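Local coordinates for enoyl-CoA hydratase (Mycolicibacterium smegmatis, PDB 7MCM), which probably catalyses the reversible addition of water to the double bond of enoyl-CoA thioesters in fatty acid oxidation, as a member of the crotonase family, at residues 17-22 / 44-49; 156-161 / 169-174. One frame throughout, in Å; residues are numbered along the deposited sequence. Where two conformers were deposited one is given.

Interaction 1: 17-22 / 44-49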
ATOM      1  N   GLN B  17     -13.231  30.843   9.346  1.00 37.66           N
ATOM      2  CA  GLN B  17     -14.075  30.500  10.481  1.00 42.99           C
ATOM      3  C   GLN B  17     -13.190  30.133  11.658  1.00 39.33           C
ATOM      4  O   GLN B  17     -12.161  29.473  11.491  1.00 36.17           O
ATOM      5  CB  GLN B  17     -15.005  29.321  10.183  1.00 40.34           C
ATOM      6  CG  GLN B  17     -16.285  29.661   9.500  1.00 49.86           C
ATOM      7  CD  GLN B  17     -17.213  28.467   9.404  1.00 48.98           C
ATOM      8  OE1 GLN B  17     -16.826  27.342   9.723  1.00 42.15           O
ATOM      9  NE2 GLN B  17     -18.434  28.701   8.942  1.00 47.68           N
ATOM     10  N   THR B  18     -13.591  30.554  12.849  1.00 37.72           N
ATOM     11  CA  THR B  18     -12.941  30.098  14.066  1.00 34.01           C
ATOM     12  C   THR B  18     -13.894  29.180  14.813  1.00 39.75           C
ATOM     13  O   THR B  18     -15.064  29.528  15.026  1.00 37.06           O
ATOM     14  CB  THR B  18     -12.514  31.272  14.940  1.00 39.53           C
ATOM     15  OG1 THR B  18     -11.661  32.126  14.177  1.00 40.69           O
ATOM     16  CG2 THR B  18     -11.734  30.773  16.152  1.00 36.62           C
ATOM     17  N   TRP B  19     -13.401  28.000  15.170  1.00 36.71           N
ATOM     18  CA  TRP B  19     -14.123  27.038  15.994  1.00 36.87           C
ATOM     19  C   TRP B  19     -13.462  27.035  17.363  1.00 35.87           C
ATOM     20  O   TRP B  19     -12.269  26.733  17.473  1.00 31.09           O
ATOM     21  CB  TRP B  19     -14.069  25.637  15.388  1.00 36.70           C
ATOM     22  CG  TRP B  19     -14.615  25.515  13.996  1.00 36.63           C
ATOM     23  CD1 TRP B  19     -15.237  26.482  13.258  1.00 40.31           C
ATOM     24  CD2 TRP B  19     -14.583  24.342  13.176  1.00 32.71           C
ATOM     25  NE1 TRP B  19     -15.604  25.977  12.033  1.00 36.17           N
ATOM     26  CE2 TRP B  19     -15.211  24.665  11.959  1.00 35.48           C
ATOM     27  CE3 TRP B  19     -14.086  23.043  13.359  1.00 35.16           C
ATOM     28  CZ2 TRP B  19     -15.363  23.735  10.929  1.00 37.36           C
ATOM     29  CZ3 TRP B  19     -14.233  22.126  12.339  1.00 35.84           C
ATOM     30  CH2 TRP B  19     -14.856  22.477  11.133  1.00 35.15           C
ATOM     31  N   THR B  20     -14.225  27.383  18.401  1.00 36.36           N
ATOM     32  CA  THR B  20     -13.699  27.445  19.758  1.00 35.62           C
ATOM     33  C   THR B  20     -14.345  26.327  20.567  1.00 38.12           C
ATOM     34  O   THR B  20     -15.561  26.340  20.798  1.00 39.41           O
ATOM     35  CB  THR B  20     -13.956  28.806  20.401  1.00 40.20           C
ATOM     36  OG1 THR B  20     -13.452  29.844  19.555  1.00 38.86           O
ATOM     37  CG2 THR B  20     -13.242  28.882  21.727  1.00 37.33           C
ATOM     38  N   ILE B  21     -13.519  25.363  20.997  1.00 39.11           N
ATOM     39  CA  ILE B  21     -13.987  24.307  21.884  1.00 33.44           C
ATOM     40  C   ILE B  21     -14.417  24.936  23.193  1.00 35.73           C
ATOM     41  O   ILE B  21     -13.658  25.696  23.805  1.00 37.71           O
ATOM     42  CB  ILE B  21     -12.868  23.282  22.120  1.00 33.97           C
ATOM     43  CG1 ILE B  21     -12.356  22.718  20.790  1.00 32.91           C
ATOM     44  CG2 ILE B  21     -13.356  22.170  23.085  1.00 32.94           C
ATOM     45  CD1 ILE B  21     -11.026  21.979  20.919  1.00 28.32           C
ATOM     46  N   ASP B  22     -15.652  24.638  23.633  1.00 34.84           N
ATOM     47  CA  ASP B  22     -16.176  25.301  24.836  1.00 36.83           C
ATOM     48  C   ASP B  22     -16.942  24.272  25.684  1.00 41.57           C
ATOM     49  O   ASP B  22     -18.173  24.209  25.684  1.00 41.11           O
ATOM     50  CB  ASP B  22     -17.040  26.515  24.455  1.00 43.48           C
ATOM     51  CG  ASP B  22     -17.235  27.503  25.617  1.00 48.27           C
ATOM     52  OD1 ASP B  22     -16.781  27.210  26.746  1.00 46.32           O
ATOM     53  OD2 ASP B  22     -17.836  28.582  25.395  1.00 54.31           O
ATOM     54  N   ASP B  44     -19.228  19.469   8.179  1.00 35.31           N
ATOM     55  CA  ASP B  44     -20.148  19.384   7.053  1.00 40.60           C
ATOM     56  C   ASP B  44     -20.600  20.768   6.589  1.00 42.34           C
ATOM     57  O   ASP B  44     -20.794  20.992   5.388  1.00 38.24           O
ATOM     58  CB  ASP B  44     -21.346  18.504   7.413  1.00 40.43           C
ATOM     59  CG  ASP B  44     -20.972  17.039   7.507  1.00 48.67           C
ATOM     60  OD1 ASP B  44     -19.851  16.696   7.070  1.00 47.54           O
ATOM     61  OD2 ASP B  44     -21.786  16.233   7.999  1.00 56.93           O
ATOM     62  N   ALA B  45     -20.794  21.700   7.526  1.00 42.15           N
ATOM     63  CA  ALA B  45     -21.230  23.041   7.144  1.00 44.58           C
ATOM     64  C   ALA B  45     -20.109  23.810   6.460  1.00 42.43           C
ATOM     65  O   ALA B  45     -20.356  24.580   5.526  1.00 41.10           O
ATOM     66  CB  ALA B  45     -21.734  23.806   8.366  1.00 39.95           C
ATOM     67  N   ALA B  46     -18.874  23.627   6.919  1.00 41.11           N
ATOM     68  CA  ALA B  46     -17.751  24.308   6.287  1.00 41.69           C
ATOM     69  C   ALA B  46     -17.501  23.764   4.884  1.00 37.13           C
ATOM     70  O   ALA B  46     -17.230  24.533   3.957  1.00 41.03           O
ATOM     71  CB  ALA B  46     -16.504  24.183   7.168  1.00 33.34           C
ATOM     72  N   ASN B  47     -17.614  22.444   4.699  1.00 38.42           N
ATOM     73  CA  ASN B  47     -17.511  21.877   3.355  1.00 40.55           C
ATOM     74  C   ASN B  47     -18.570  22.450   2.424  1.00 42.59           C
ATOM     75  O   ASN B  47     -18.303  22.696   1.242  1.00 42.81           O
ATOM     76  CB  ASN B  47     -17.657  20.359   3.397  1.00 40.33           C
ATOM     77  CG  ASN B  47     -16.430  19.675   3.935  1.00 41.36           C
ATOM     78  OD1 ASN B  47     -15.355  20.275   4.011  1.00 38.29           O
ATOM     79  ND2 ASN B  47     -16.581  18.412   4.325  1.00 39.40           N
ATOM     80  N   ALA B  48     -19.790  22.641   2.934  1.00 44.18           N
ATOM     81  CA  ALA B  48     -20.896  23.056   2.087  1.00 47.29           C
ATOM     82  C   ALA B  48     -20.822  24.533   1.726  1.00 44.63           C
ATOM     83  O   ALA B  48     -21.362  24.936   0.694  1.00 46.28           O
ATOM     84  CB  ALA B  48     -22.229  22.744   2.777  1.00 46.52           C
ATOM     85  N   ASP B  49     -20.177  25.352   2.554  1.00 46.44           N
ATOM     86  CA  ASP B  49     -20.103  26.792   2.313  1.00 50.54           C
ATOM     87  C   ASP B  49     -18.818  27.084   1.550  1.00 46.08           C
ATOM     88  O   ASP B  49     -17.756  27.278   2.137  1.00 46.51           O
ATOM     89  CB  ASP B  49     -20.170  27.565   3.627  1.00 51.88           C
ATOM     90  CG  ASP B  49     -20.329  29.075   3.419  1.00 55.70           C
ATOM     91  OD1 ASP B  49     -20.166  29.557   2.277  1.00 53.00           O
ATOM     92  OD2 ASP B  49     -20.605  29.782   4.409  1.00 58.93           O
TER

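Interaction 2: 156-161 / 169-174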
ATOM      1  N   TRP B 156      -1.130   7.297  14.447  1.00 29.08           N
ATOM      2  CA  TRP B 156      -0.893   7.460  13.012  1.00 32.91           C
ATOM      3  C   TRP B 156      -0.416   8.873  12.685  1.00 31.89           C
ATOM      4  O   TRP B 156       0.523   9.049  11.897  1.00 28.13           O
ATOM      5  CB  TRP B 156      -2.163   7.106  12.235  1.00 28.02           C
ATOM      6  CG  TRP B 156      -1.985   6.946  10.742  1.00 30.16           C
ATOM      7  CD1 TRP B 156      -1.653   5.808  10.065  1.00 31.91           C
ATOM      8  CD2 TRP B 156      -2.181   7.959   9.747  1.00 31.30           C
ATOM      9  NE1 TRP B 156      -1.610   6.054   8.714  1.00 34.13           N
ATOM     10  CE2 TRP B 156      -1.929   7.369   8.491  1.00 35.59           C
ATOM     11  CE3 TRP B 156      -2.530   9.307   9.800  1.00 31.67           C
ATOM     12  CZ2 TRP B 156      -2.032   8.084   7.288  1.00 40.34           C
ATOM     13  CZ3 TRP B 156      -2.629  10.022   8.601  1.00 39.11           C
ATOM     14  CH2 TRP B 156      -2.376   9.409   7.368  1.00 40.98           C
ATOM     15  N   PHE B 157      -1.005   9.886  13.328  1.00 28.59           N
ATOM     16  CA  PHE B 157      -0.701  11.278  13.008  1.00 27.60           C
ATOM     17  C   PHE B 157       0.572  11.776  13.691  1.00 27.91           C
ATOM     18  O   PHE B 157       1.311  12.575  13.110  1.00 26.81           O
ATOM     19  CB  PHE B 157      -1.882  12.165  13.403  1.00 30.33           C
ATOM     20  CG  PHE B 157      -3.111  11.939  12.573  1.00 32.83           C
ATOM     21  CD1 PHE B 157      -3.263  12.585  11.356  1.00 38.78           C
ATOM     22  CD2 PHE B 157      -4.114  11.098  13.005  1.00 33.11           C
ATOM     23  CE1 PHE B 157      -4.391  12.382  10.583  1.00 40.82           C
ATOM     24  CE2 PHE B 157      -5.247  10.898  12.229  1.00 33.08           C
ATOM     25  CZ  PHE B 157      -5.376  11.539  11.024  1.00 37.10           C
ATOM     26  N   LEU B 158       0.858  11.328  14.913  1.00 23.07           N
ATOM     27  CA  LEU B 158       1.966  11.922  15.653  1.00 26.20           C
ATOM     28  C   LEU B 158       3.318  11.698  14.976  1.00 29.73           C
ATOM     29  O   LEU B 158       4.104  12.660  14.897  1.00 27.62           O
ATOM     30  CB  LEU B 158       1.966  11.407  17.106  1.00 25.08           C
ATOM     31  CG  LEU B 158       2.970  12.087  18.047  1.00 26.34           C
ATOM     32  CD1 LEU B 158       2.753  13.611  18.114  1.00 25.30           C
ATOM     33  CD2 LEU B 158       2.873  11.496  19.465  1.00 31.17           C
ATOM     34  N   PRO B 159       3.653  10.509  14.464  1.00 29.79           N
ATOM     35  CA  PRO B 159       4.955  10.374  13.792  1.00 32.96           C
ATOM     36  C   PRO B 159       5.064  11.259  12.576  1.00 34.95           C
ATOM     37  O   PRO B 159       6.167  11.700  12.226  1.00 34.04           O
ATOM     38  CB  PRO B 159       5.012   8.888  13.402  1.00 34.36           C
ATOM     39  CG  PRO B 159       4.014   8.231  14.235  1.00 32.36           C
ATOM     40  CD  PRO B 159       2.928   9.232  14.483  1.00 28.50           C
ATOM     41  N   ARG B 160       3.947  11.535  11.908  1.00 34.09           N
ATOM     42  CA  ARG B 160       4.008  12.404  10.745  0.65 36.15           C
ATOM     43  C   ARG B 160       4.173  13.868  11.124  1.00 39.04           C
ATOM     44  O   ARG B 160       4.485  14.678  10.251  1.00 39.79           O
ATOM     45  CB  ARG B 160       2.771  12.166   9.881  0.65 35.38           C
ATOM     46  CG  ARG B 160       2.817  10.768   9.261  0.65 38.07           C
ATOM     47  CD  ARG B 160       1.451  10.138   9.082  0.65 39.89           C
ATOM     48  NE  ARG B 160       1.542   8.922   8.280  0.65 40.22           N
ATOM     49  CZ  ARG B 160       1.667   7.695   8.773  0.65 37.82           C
ATOM     50  NH1 ARG B 160       1.661   7.463  10.077  0.65 28.64           N
ATOM     51  NH2 ARG B 160       1.814   6.676   7.934  0.65 42.06           N
ATOM     52  N   ALA B 161       4.019  14.212  12.403  1.00 33.96           N
ATOM     53  CA  ALA B 161       4.287  15.557  12.888  1.00 34.55           C
ATOM     54  C   ALA B 161       5.688  15.712  13.457  1.00 35.34           C
ATOM     55  O   ALA B 161       6.303  16.768  13.287  1.00 33.62           O
ATOM     56  CB  ALA B 161       3.268  15.958  13.968  1.00 31.81           C
ATOM     57  N   GLU B 169       8.890   8.415  21.893  1.00 24.79           N
ATOM     58  CA  GLU B 169       9.160   9.013  23.194  1.00 26.91           C
ATOM     59  C   GLU B 169       7.884   9.564  23.824  1.00 28.83           C
ATOM     60  O   GLU B 169       7.593   9.294  24.994  1.00 27.65           O
ATOM     61  CB  GLU B 169      10.213  10.112  23.066  1.00 29.73           C
ATOM     62  CG  GLU B 169      10.467  10.827  24.381  1.00 31.22           C
ATOM     63  CD  GLU B 169      11.490  11.924  24.255  1.00 35.80           C
ATOM     64  OE1 GLU B 169      12.143  12.004  23.198  1.00 35.55           O
ATOM     65  OE2 GLU B 169      11.649  12.703  25.212  1.00 36.91           O
ATOM     66  N   MET B 170       7.092  10.324  23.059  1.00 26.55           N
ATOM     67  CA  MET B 170       5.879  10.902  23.638  1.00 24.69           C
ATOM     68  C   MET B 170       4.862   9.827  23.994  1.00 23.90           C
ATOM     69  O   MET B 170       4.186   9.917  25.027  1.00 26.13           O
ATOM     70  CB  MET B 170       5.238  11.902  22.667  1.00 26.76           C
ATOM     71  CG  MET B 170       6.047  13.160  22.425  1.00 27.31           C
ATOM     72  SD  MET B 170       5.282  14.280  21.234  1.00 28.29           S
ATOM     73  CE  MET B 170       3.771  14.699  22.078  1.00 26.23           C
ATOM     74  N   THR B 171       4.710   8.821  23.136  1.00 23.72           N
ATOM     75  CA  THR B 171       3.660   7.830  23.342  1.00 25.29           C
ATOM     76  C   THR B 171       4.030   6.821  24.420  1.00 27.81           C
ATOM     77  O   THR B 171       3.161   6.354  25.165  1.00 26.65           O
ATOM     78  CB  THR B 171       3.366   7.103  22.026  1.00 28.36           C
ATOM     79  OG1 THR B 171       3.159   8.070  20.987  1.00 26.67           O
ATOM     80  CG2 THR B 171       2.116   6.253  22.170  1.00 27.95           C
ATOM     81  N   LEU B 172       5.307   6.465  24.517  1.00 25.62           N
ATOM     82  CA  LEU B 172       5.710   5.424  25.453  1.00 25.89           C
ATOM     83  C   LEU B 172       6.016   5.958  26.840  1.00 24.70           C
ATOM     84  O   LEU B 172       5.961   5.189  27.815  1.00 27.77           O
ATOM     85  CB  LEU B 172       6.937   4.672  24.914  1.00 25.04           C
ATOM     86  CG  LEU B 172       6.769   4.022  23.528  1.00 26.37           C
ATOM     87  CD1 LEU B 172       8.117   3.479  23.019  1.00 26.44           C
ATOM     88  CD2 LEU B 172       5.732   2.912  23.595  1.00 28.69           C
ATOM     89  N   THR B 173       6.381   7.233  26.962  1.00 23.33           N
ATOM     90  CA  THR B 173       6.510   7.825  28.291  1.00 25.54           C
ATOM     91  C   THR B 173       5.229   8.515  28.739  1.00 28.34           C
ATOM     92  O   THR B 173       4.921   8.517  29.935  1.00 27.90           O
ATOM     93  CB  THR B 173       7.665   8.836  28.331  1.00 30.28           C
ATOM     94  OG1 THR B 173       7.317  10.018  27.583  1.00 27.36           O
ATOM     95  CG2 THR B 173       8.946   8.206  27.758  1.00 25.61           C
ATOM     96  N   GLY B 174       4.480   9.090  27.801  1.00 26.33           N
ATOM     97  CA  GLY B 174       3.321   9.895  28.115  1.00 27.21           C
ATOM     98  C   GLY B 174       3.631  11.249  28.698  1.00 32.35           C
ATOM     99  O   GLY B 174       2.707  11.945  29.142  1.00 33.16           O
TER

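Interaction 1: 17-22 / 44-49
Gln17 and Trp19 reach from strand 16-21 to the methyl group of Ala46 in the last turn of helix 33-48. Both point from the same face of the strand toward the helix, whose backbone comes nearest where the CA atoms of Gln17 and Ala46 lie 8.3 Å apart. The chain of Gln17 runs out extended beyond CG and brings its amide oxygen OE1 to 4.1 Å from Ala46 CB. That oxygen also takes the indole N-H: Trp19 NE1 lies 2.9 Å from Gln17 OE1, the bond is nearly straight at 171°, and OE1 sits in the ring plane. Seen from the amide, the donor is tilted 32° out of the carbonyl plane. The bond satisfies a buried N-H and ties the rotation of the indole to that of the amide two residues before it. In Trp19, CG stands beside the backbone N, anti to the carbonyl carbon (chi1 -58°), and the indole meets the helix with its rim, where CZ2 lies 4.0 Å from Ala46 CB. The methyl thus rests at the ring edge, near its plane, beside the amide oxygen. Ala42 and Val43, a turn earlier in the helix, also touch the indole. Trp19 also touches Val55 and Leu57 of strand 54-59, while backbone bonds join Gln17 and Trp19 to that strand. Strand 16-21 lies between strands 8-13 and 54-59, and helix 33-48 packs on its face as the crossover of the beta-alpha-beta unit 16-21, 33-48, 54-59.

Interaction 2: 156-161 / 169-174
Leu158 and Thr171 mark the closest backbone approach of helices 154-162 and 164-173, with their CA atoms 8.9 Å apart. The first segment is kinked at Pro159, whose N has no hydrogen to give to the turn before; the second leaves helical geometry at Gly174, where phi is positive. One side chain bridges the gap. Leu158 holds CG anti to the backbone N (chi1 -172°), which carries both methyl groups toward the other helix. Its CD2 is 4.0 Å from Met170 CB and 3.8 Å from Thr171 OG1, while CD1 lies 4.1 Å from Met170 SD. The first torsion of Met170 and its extended chi2 (178°) put the sulfur near both leucine methyls as the chain passes across Leu158; the bend at chi3 only turns CE. Thr171 runs past the leucine in the opposite direction and presents its hydroxyl oxygen to CD2, a plain van der Waals contact; the polar partner of that hydroxyl is Ala167 O, one turn back in its own helix. Val126 of helix 120-127 and Ala167 add to the apolar surroundings of Leu158, and Trp185 of helix 179-185 packs on Met170. A second subunit meets this region: Trp156 NE1 bonds its Ala229 O, and Glu169 forms a salt bridge with its Arg207. The arrangement is a pair of consecutive helices joined by a very short turn and packed through an apolar contact. Strands 177-178 and 191-192 still follow, so the pair is inserted between core strands of the crotonase fold, where it borders a subunit interface.

From the N terminus, the chain runs through strand 16-21 and returns along helix 33-48, where interaction 1 closes a loop of 21 residues. Strand 54-59 then re-enters the larger sheet, and strands 109-113 and 130-134 follow before the chain reaches helices 154-162 and 164-173; strand 191-192 joins the sheet afterwards. At those helices interaction 2 closes a shorter loop of seven residues, six of them helical. The two loops come in series, neither nesting nor crossing. The centres of interactions 1 and 2 lie about 27 Å apart, on opposite sides of the chain's centre, their nearest atoms about 14 Å apart. Interaction 1 fastens a helix to the sheet; interaction 2 joins two helices beside another subunit.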